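Long-range contacts in Exo-alpha-sialidase (Clostridium perfringens, PDB 2V72), which binds galactose through a family 32 carbohydrate-binding module of a large sialidase toxin, and probably directs the enzyme to galactose-bearing glycans: residues 81-86 against 125-130; 86-91 against 115-120. One frame throughout, in Å; residues are numbered along the deposited sequence.

Contact 1 of 2, residues 81-86 against 125-130; sequences ITKYEI and TAIQGV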
ATOM      1  N   ILE A  81      -4.152   9.005  -0.888  1.00 47.18           N
ATOM      2  CA  ILE A  81      -4.398   8.720   0.524  1.00 47.54           C
ATOM      3  C   ILE A  81      -3.789   9.831   1.374  1.00 48.12           C
ATOM      4  O   ILE A  81      -2.608  10.153   1.223  1.00 48.21           O
ATOM      5  CB  ILE A  81      -3.847   7.330   0.943  1.00 47.41           C
ATOM      6  CG1 ILE A  81      -4.456   6.236   0.049  1.00 47.19           C
ATOM      7  CG2 ILE A  81      -4.124   7.076   2.432  1.00 47.49           C
ATOM      8  CD1 ILE A  81      -3.819   4.869   0.169  1.00 47.03           C
ATOM      9  N   THR A  82      -4.608  10.422   2.246  1.00 48.59           N
ATOM     10  CA  THR A  82      -4.178  11.536   3.093  1.00 49.24           C
ATOM     11  C   THR A  82      -3.951  11.144   4.560  1.00 49.59           C
ATOM     12  O   THR A  82      -3.149  11.771   5.252  1.00 49.91           O
ATOM     13  CB  THR A  82      -5.184  12.712   3.051  1.00 49.35           C
ATOM     14  OG1 THR A  82      -6.452  12.276   3.558  1.00 49.25           O
ATOM     15  CG2 THR A  82      -5.339  13.259   1.628  1.00 48.74           C
ATOM     16  N   LYS A  83      -4.674  10.131   5.030  1.00 49.64           N
ATOM     17  CA  LYS A  83      -4.529   9.620   6.392  1.00 50.03           C
ATOM     18  C   LYS A  83      -4.484   8.090   6.336  1.00 50.08           C
ATOM     19  O   LYS A  83      -5.341   7.453   5.702  1.00 50.09           O
ATOM     20  CB  LYS A  83      -5.683  10.108   7.274  1.00 50.08           C
ATOM     21  CG  LYS A  83      -5.368  10.149   8.765  1.00 50.87           C
ATOM     22  CD  LYS A  83      -6.597  10.479   9.605  1.00 50.84           C
ATOM     23  CE  LYS A  83      -6.254  10.411  11.089  1.00 53.14           C
ATOM     24  NZ  LYS A  83      -7.377   9.909  11.951  1.00 53.82           N
ATOM     25  N   TYR A  84      -3.482   7.508   6.992  1.00 49.97           N
ATOM     26  CA  TYR A  84      -3.164   6.092   6.825  1.00 50.09           C
ATOM     27  C   TYR A  84      -2.771   5.385   8.130  1.00 50.29           C
ATOM     28  O   TYR A  84      -2.461   6.028   9.140  1.00 50.49           O
ATOM     29  CB  TYR A  84      -2.036   5.923   5.790  1.00 50.01           C
ATOM     30  CG  TYR A  84      -0.696   6.458   6.259  1.00 50.03           C
ATOM     31  CD1 TYR A  84       0.222   5.631   6.905  1.00 50.08           C
ATOM     32  CD2 TYR A  84      -0.357   7.799   6.070  1.00 50.62           C
ATOM     33  CE1 TYR A  84       1.448   6.127   7.353  1.00 50.35           C
ATOM     34  CE2 TYR A  84       0.858   8.305   6.510  1.00 50.13           C
ATOM     35  CZ  TYR A  84       1.757   7.465   7.146  1.00 50.34           C
ATOM     36  OH  TYR A  84       2.955   7.973   7.577  1.00 50.15           O
ATOM     37  N   GLU A  85      -2.802   4.054   8.084  1.00 50.24           N
ATOM     38  CA  GLU A  85      -2.212   3.181   9.095  1.00 50.28           C
ATOM     39  C   GLU A  85      -1.482   2.080   8.356  1.00 50.14           C
ATOM     40  O   GLU A  85      -1.900   1.674   7.271  1.00 50.41           O
ATOM     41  CB  GLU A  85      -3.286   2.525   9.956  1.00 50.34           C
ATOM     42  CG  GLU A  85      -3.910   3.383  11.052  1.00 50.67           C
ATOM     43  CD  GLU A  85      -5.028   2.640  11.792  1.00 50.51           C
ATOM     44  OE1 GLU A  85      -5.379   1.512  11.371  1.00 51.29           O
ATOM     45  OE2 GLU A  85      -5.564   3.182  12.781  1.00 49.76           O
ATOM     46  N   ILE A  86      -0.391   1.599   8.937  1.00 50.08           N
ATOM     47  CA  ILE A  86       0.321   0.446   8.407  1.00 50.10           C
ATOM     48  C   ILE A  86       0.469  -0.618   9.505  1.00 50.30           C
ATOM     49  O   ILE A  86       0.967  -0.334  10.594  1.00 49.76           O
ATOM     50  CB  ILE A  86       1.708   0.841   7.816  1.00 50.22           C
ATOM     51  CG1 ILE A  86       1.560   1.930   6.735  1.00 50.40           C
ATOM     52  CG2 ILE A  86       2.449  -0.392   7.279  1.00 50.53           C
ATOM     53  CD1 ILE A  86       2.835   2.234   5.944  1.00 49.66           C
ATOM     54  N   THR A 125      -3.878   0.778   5.230  1.00 48.03           N
ATOM     55  CA  THR A 125      -5.259   1.191   5.420  1.00 48.12           C
ATOM     56  C   THR A 125      -5.396   2.673   5.114  1.00 48.43           C
ATOM     57  O   THR A 125      -4.671   3.502   5.665  1.00 48.45           O
ATOM     58  CB  THR A 125      -5.755   0.886   6.862  1.00 48.04           C
ATOM     59  OG1 THR A 125      -5.708  -0.528   7.091  1.00 47.37           O
ATOM     60  CG2 THR A 125      -7.186   1.388   7.082  1.00 47.73           C
ATOM     61  N   ALA A 126      -6.324   2.987   4.209  1.00 48.69           N
ATOM     62  CA  ALA A 126      -6.637   4.361   3.853  1.00 48.62           C
ATOM     63  C   ALA A 126      -7.828   4.852   4.671  1.00 48.84           C
ATOM     64  O   ALA A 126      -8.964   4.446   4.430  1.00 48.92           O
ATOM     65  CB  ALA A 126      -6.923   4.463   2.377  1.00 48.43           C
ATOM     66  N   ILE A 127      -7.555   5.713   5.648  1.00 49.13           N
ATOM     67  CA  ILE A 127      -8.602   6.293   6.497  1.00 49.61           C
ATOM     68  C   ILE A 127      -9.298   7.442   5.770  1.00 49.99           C
ATOM     69  O   ILE A 127     -10.525   7.566   5.817  1.00 50.34           O
ATOM     70  CB  ILE A 127      -8.033   6.796   7.845  1.00 49.51           C
ATOM     71  CG1 ILE A 127      -7.327   5.656   8.590  1.00 49.84           C
ATOM     72  CG2 ILE A 127      -9.138   7.420   8.706  1.00 49.41           C
ATOM     73  CD1 ILE A 127      -6.411   6.120   9.715  1.00 50.84           C
ATOM     74  N   GLN A 128      -8.503   8.287   5.119  1.00 50.29           N
ATOM     75  CA  GLN A 128      -9.009   9.410   4.348  1.00 50.94           C
ATOM     76  C   GLN A 128      -8.220   9.481   3.056  1.00 50.50           C
ATOM     77  O   GLN A 128      -7.040   9.136   3.029  1.00 50.54           O
ATOM     78  CB  GLN A 128      -8.865  10.722   5.117  1.00 51.03           C
ATOM     79  CG  GLN A 128      -9.814  10.879   6.303  1.00 52.19           C
ATOM     80  CD  GLN A 128      -9.847  12.296   6.855  1.00 52.70           C
ATOM     81  OE1 GLN A 128      -9.902  13.279   6.096  1.00 56.07           O
ATOM     82  NE2 GLN A 128      -9.827  12.415   8.183  1.00 53.23           N
ATOM     83  N   GLY A 129      -8.888   9.913   1.990  1.00 50.15           N
ATOM     84  CA  GLY A 129      -8.298  10.017   0.662  1.00 49.77           C
ATOM     85  C   GLY A 129      -9.178  10.905  -0.195  1.00 49.76           C
ATOM     86  O   GLY A 129     -10.374  11.026   0.070  1.00 49.92           O
ATOM     87  N   VAL A 130      -8.601  11.537  -1.216  1.00 49.61           N
ATOM     88  CA  VAL A 130      -9.372  12.484  -2.034  1.00 49.62           C
ATOM     89  C   VAL A 130     -10.450  11.819  -2.886  1.00 49.33           C
ATOM     90  O   VAL A 130     -10.240  10.745  -3.471  1.00 49.26           O
ATOM     91  CB  VAL A 130      -8.482  13.510  -2.846  1.00 49.67           C
ATOM     92  CG1 VAL A 130      -7.007  13.220  -2.705  1.00 49.81           C
ATOM     93  CG2 VAL A 130      -8.897  13.610  -4.317  1.00 50.01           C
TER
HETATM   94  O   HOH W   1      -3.426  -1.039   8.113  1.00 47.64           O
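Glu-85 and Thr-125 form an antiparallel hydrogen-bonded pair in one of the two antiparallel sheets of this F5/8 type C beta sandwich, and past them the pairing runs into two classic beta bulges. Thr-125 N gives a nearly straight bond to Glu-85 O (3.0 Å, 176°), and Glu-85 N returns one to Thr-125 O at 3.1 Å; both donors lie in the plane of the carbonyl they meet. In the first bulge Ile-127 and Gln-128 together face Lys-83, whose O takes a short bond from Ile-127 N (2.8 Å) and a long, weak one from Gln-128 N. In the second, Thr-82 and Lys-83 together face Gln-128. Its O accepts from Thr-82 N at 2.9 Å and from Lys-83 N at 3.3 Å, both donors standing above the same face of the carbonyl plane. The residue types follow the two faces. Ile-81 and Ala-126 are buried and apolar, the small CB of Ala-126 fitting against CG1, CG2 and CD1 of Ile-81, while Tyr-84 stacks its ring on Trp-102. Lys-83, Glu-85, Thr-125 and Gln-128 line the other, more polar face. There Thr-125 OG1, anti to its carbonyl carbon (chi1 -62°), lies 2.6 Å from a water, which donates a weak bond to Glu-85 O.

Contact 2 of 2, residues 86-91 against 115-120; sequences IHAINN and SPIDAE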
ATOM      1  N   ILE A  86      -0.391   1.599   8.937  1.00 50.08           N
ATOM      2  CA  ILE A  86       0.321   0.446   8.407  1.00 50.10           C
ATOM      3  C   ILE A  86       0.469  -0.618   9.505  1.00 50.30           C
ATOM      4  O   ILE A  86       0.967  -0.334  10.594  1.00 49.76           O
ATOM      5  CB  ILE A  86       1.708   0.841   7.816  1.00 50.22           C
ATOM      6  CG1 ILE A  86       1.560   1.930   6.735  1.00 50.40           C
ATOM      7  CG2 ILE A  86       2.449  -0.392   7.279  1.00 50.53           C
ATOM      8  CD1 ILE A  86       2.835   2.234   5.944  1.00 49.66           C
ATOM      9  N   HIS A  87      -0.000  -1.829   9.217  1.00 50.96           N
ATOM     10  CA  HIS A  87       0.118  -2.961  10.134  1.00 51.60           C
ATOM     11  C   HIS A  87       0.973  -4.017   9.481  1.00 52.47           C
ATOM     12  O   HIS A  87       0.947  -4.171   8.257  1.00 52.46           O
ATOM     13  CB  HIS A  87      -1.243  -3.594  10.436  1.00 51.25           C
ATOM     14  CG  HIS A  87      -2.193  -2.704  11.170  1.00 50.60           C
ATOM     15  ND1 HIS A  87      -2.868  -1.671  10.555  1.00 50.23           N
ATOM     16  CD2 HIS A  87      -2.612  -2.715  12.458  1.00 49.88           C
ATOM     17  CE1 HIS A  87      -3.657  -1.079  11.436  1.00 50.18           C
ATOM     18  NE2 HIS A  87      -3.516  -1.689  12.600  1.00 49.63           N
ATOM     19  N   ALA A  88       1.730  -4.743  10.299  1.00 53.54           N
ATOM     20  CA  ALA A  88       2.528  -5.862   9.820  1.00 54.78           C
ATOM     21  C   ALA A  88       1.998  -7.157  10.413  1.00 55.56           C
ATOM     22  O   ALA A  88       1.521  -7.176  11.546  1.00 55.51           O
ATOM     23  CB  ALA A  88       3.997  -5.669  10.180  1.00 54.74           C
ATOM     24  N   ILE A  89       2.084  -8.236   9.643  1.00 56.76           N
ATOM     25  CA  ILE A  89       1.652  -9.547  10.113  1.00 57.93           C
ATOM     26  C   ILE A  89       2.872 -10.459  10.203  1.00 58.45           C
ATOM     27  O   ILE A  89       3.546 -10.705   9.198  1.00 58.50           O
ATOM     28  CB  ILE A  89       0.535 -10.163   9.204  1.00 58.15           C
ATOM     29  CG1 ILE A  89      -0.743  -9.314   9.239  1.00 58.45           C
ATOM     30  CG2 ILE A  89       0.194 -11.597   9.632  1.00 58.65           C
ATOM     31  CD1 ILE A  89      -0.820  -8.232   8.165  1.00 59.35           C
ATOM     32  N   ASN A  90       3.167 -10.927  11.417  1.00 59.35           N
ATOM     33  CA  ASN A  90       4.312 -11.809  11.645  1.00 60.11           C
ATOM     34  C   ASN A  90       4.075 -12.926  12.670  1.00 60.81           C
ATOM     35  O   ASN A  90       3.931 -12.667  13.866  1.00 61.09           O
ATOM     36  CB  ASN A  90       5.558 -11.008  12.011  1.00 60.01           C
ATOM     37  CG  ASN A  90       6.829 -11.825  11.862  1.00 60.47           C
ATOM     38  OD1 ASN A  90       7.127 -12.344  10.777  1.00 59.25           O
ATOM     39  ND2 ASN A  90       7.584 -11.952  12.958  1.00 59.99           N
ATOM     40  N   ASN A  91       4.021 -14.161  12.166  1.00 61.53           N
ATOM     41  CA  ASN A  91       3.948 -15.401  12.962  1.00 62.14           C
ATOM     42  C   ASN A  91       2.771 -15.669  13.954  1.00 62.71           C
ATOM     43  O   ASN A  91       3.025 -16.041  15.100  1.00 63.27           O
ATOM     44  CB  ASN A  91       5.297 -15.668  13.654  1.00 61.97           C
ATOM     45  CG  ASN A  91       5.357 -17.041  14.315  1.00 61.89           C
ATOM     46  OD1 ASN A  91       5.265 -18.074  13.651  1.00 60.97           O
ATOM     47  ND2 ASN A  91       5.508 -17.050  15.633  1.00 61.75           N
ATOM     48  N   SER A 115      14.608   0.725  13.242  1.00 53.80           N
ATOM     49  CA  SER A 115      14.677  -0.699  13.576  1.00 54.12           C
ATOM     50  C   SER A 115      13.816  -1.489  12.583  1.00 53.92           C
ATOM     51  O   SER A 115      12.591  -1.335  12.587  1.00 53.82           O
ATOM     52  CB  SER A 115      14.169  -0.952  14.998  1.00 54.06           C
ATOM     53  OG  SER A 115      15.230  -0.940  15.935  1.00 55.54           O
ATOM     54  N   PRO A 116      14.451  -2.333  11.736  1.00 53.81           N
ATOM     55  CA  PRO A 116      13.746  -3.098  10.694  1.00 53.71           C
ATOM     56  C   PRO A 116      12.736  -4.091  11.274  1.00 53.73           C
ATOM     57  O   PRO A 116      13.046  -4.829  12.213  1.00 53.38           O
ATOM     58  CB  PRO A 116      14.873  -3.846   9.973  1.00 53.72           C
ATOM     59  CG  PRO A 116      16.124  -3.110  10.340  1.00 54.18           C
ATOM     60  CD  PRO A 116      15.894  -2.625  11.734  1.00 53.69           C
ATOM     61  N   ILE A 117      11.533  -4.103  10.712  1.00 53.81           N
ATOM     62  CA  ILE A 117      10.451  -4.904  11.270  1.00 53.76           C
ATOM     63  C   ILE A 117      10.296  -6.266  10.597  1.00 53.46           C
ATOM     64  O   ILE A 117      10.424  -6.397   9.378  1.00 53.62           O
ATOM     65  CB  ILE A 117       9.114  -4.124  11.335  1.00 53.82           C
ATOM     66  CG1 ILE A 117       8.757  -3.506   9.980  1.00 54.59           C
ATOM     67  CG2 ILE A 117       9.203  -3.036  12.396  1.00 53.89           C
ATOM     68  CD1 ILE A 117       7.257  -3.358   9.727  1.00 53.59           C
ATOM     69  N   ASP A 118      10.056  -7.279  11.420  1.00 53.17           N
ATOM     70  CA  ASP A 118       9.778  -8.631  10.945  1.00 52.88           C
ATOM     71  C   ASP A 118       8.336  -8.664  10.468  1.00 52.19           C
ATOM     72  O   ASP A 118       7.431  -8.290  11.209  1.00 51.93           O
ATOM     73  CB  ASP A 118       9.980  -9.662  12.069  1.00 53.16           C
ATOM     74  CG  ASP A 118      11.382  -9.635  12.651  1.00 53.80           C
ATOM     75  OD1 ASP A 118      12.340 -10.040  11.951  1.00 55.58           O
ATOM     76  OD2 ASP A 118      11.527  -9.211  13.813  1.00 54.30           O
ATOM     77  N   ALA A 119       8.128  -9.095   9.228  1.00 51.74           N
ATOM     78  CA  ALA A 119       6.788  -9.142   8.644  1.00 51.43           C
ATOM     79  C   ALA A 119       6.727 -10.093   7.457  1.00 51.17           C
ATOM     80  O   ALA A 119       7.620 -10.087   6.610  1.00 50.93           O
ATOM     81  CB  ALA A 119       6.346  -7.737   8.217  1.00 51.53           C
ATOM     82  N   GLU A 120       5.672 -10.909   7.413  1.00 51.11           N
ATOM     83  CA  GLU A 120       5.369 -11.762   6.254  1.00 51.03           C
ATOM     84  C   GLU A 120       4.353 -11.078   5.335  1.00 50.56           C
ATOM     85  O   GLU A 120       4.180 -11.467   4.175  1.00 50.47           O
ATOM     86  CB  GLU A 120       4.771 -13.108   6.688  1.00 51.42           C
ATOM     87  CG  GLU A 120       5.009 -13.532   8.135  1.00 53.08           C
ATOM     88  CD  GLU A 120       3.861 -14.372   8.674  1.00 55.51           C
ATOM     89  OE1 GLU A 120       3.182 -13.918   9.623  1.00 56.69           O
ATOM     90  OE2 GLU A 120       3.615 -15.476   8.136  1.00 56.07           O
TER
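Glu-120 runs along the end of strand 84-90, from Ile-89 to Asn-91. Its backbone N begins the contact, donating to Ile-89 O at 2.8 Å, nearly in line with the carbonyl bond. CB then passes the same oxygen, and CG comes closer to it, at 3.4 Å, while also touching Asn-90 OD1. A bend at chi2 carries CD toward Asn-91, and OE1 accepts a hydrogen bond from Asn-91 N at 2.7 Å. This donor comes from well above the carboxylate plane, 58° out of it. OE1 also sits 3.1 Å from Asn-90 CA and brushes CG2 of Ile-89. Glutamate suits the place because its two methylenes beyond CA carry the carboxylate past Ile-89 O to a backbone N-H just where the strand gives way to a turn.

Asn-90 faces Asp-118 as well. Its CG lies anti to the backbone N, which lays the amide beside Asp-118: Asn-90 CB is 3.4 Å from Asp-118 O, and ND2 is equally near Asp-118 CB. The amide and carboxylate planes are only 23° apart, but the charged end of Asp-118 turns away to a salt bridge with Lys-64. Inward, Ala-88 CB packs on Ala-119 CB at 3.7 Å and on Ile-117 CD1, small methyls letting the two backbones approach.

Strands 84-90 and 116-119 thus cross at 56°, each in a different sheet: the former lies between 93-101 and 121-129, while the latter pairs with 62-71.

Both contacts use strand 84-90 and share Ile-86, yet their centres lie about 19 Å apart, toward opposite ends of that strand. Contact 2 is nested along the chain inside the loop closed by contact 1: strand 84-90 is followed by 93-101 and 109-113, then by 116-119, from which the chain runs into 121-129. Contact 1 is pairing within one antiparallel sheet, whereas contact 2 joins that sheet to the strand 116-119 of the other. The chain therefore changes sheets at Glu-120 and returns alongside strand 84-90. Contact 1 stands nearer the functional end, with Gly-129 about 11 Å from the bound galactose and Ile-81 about 13 Å from the calcium ion.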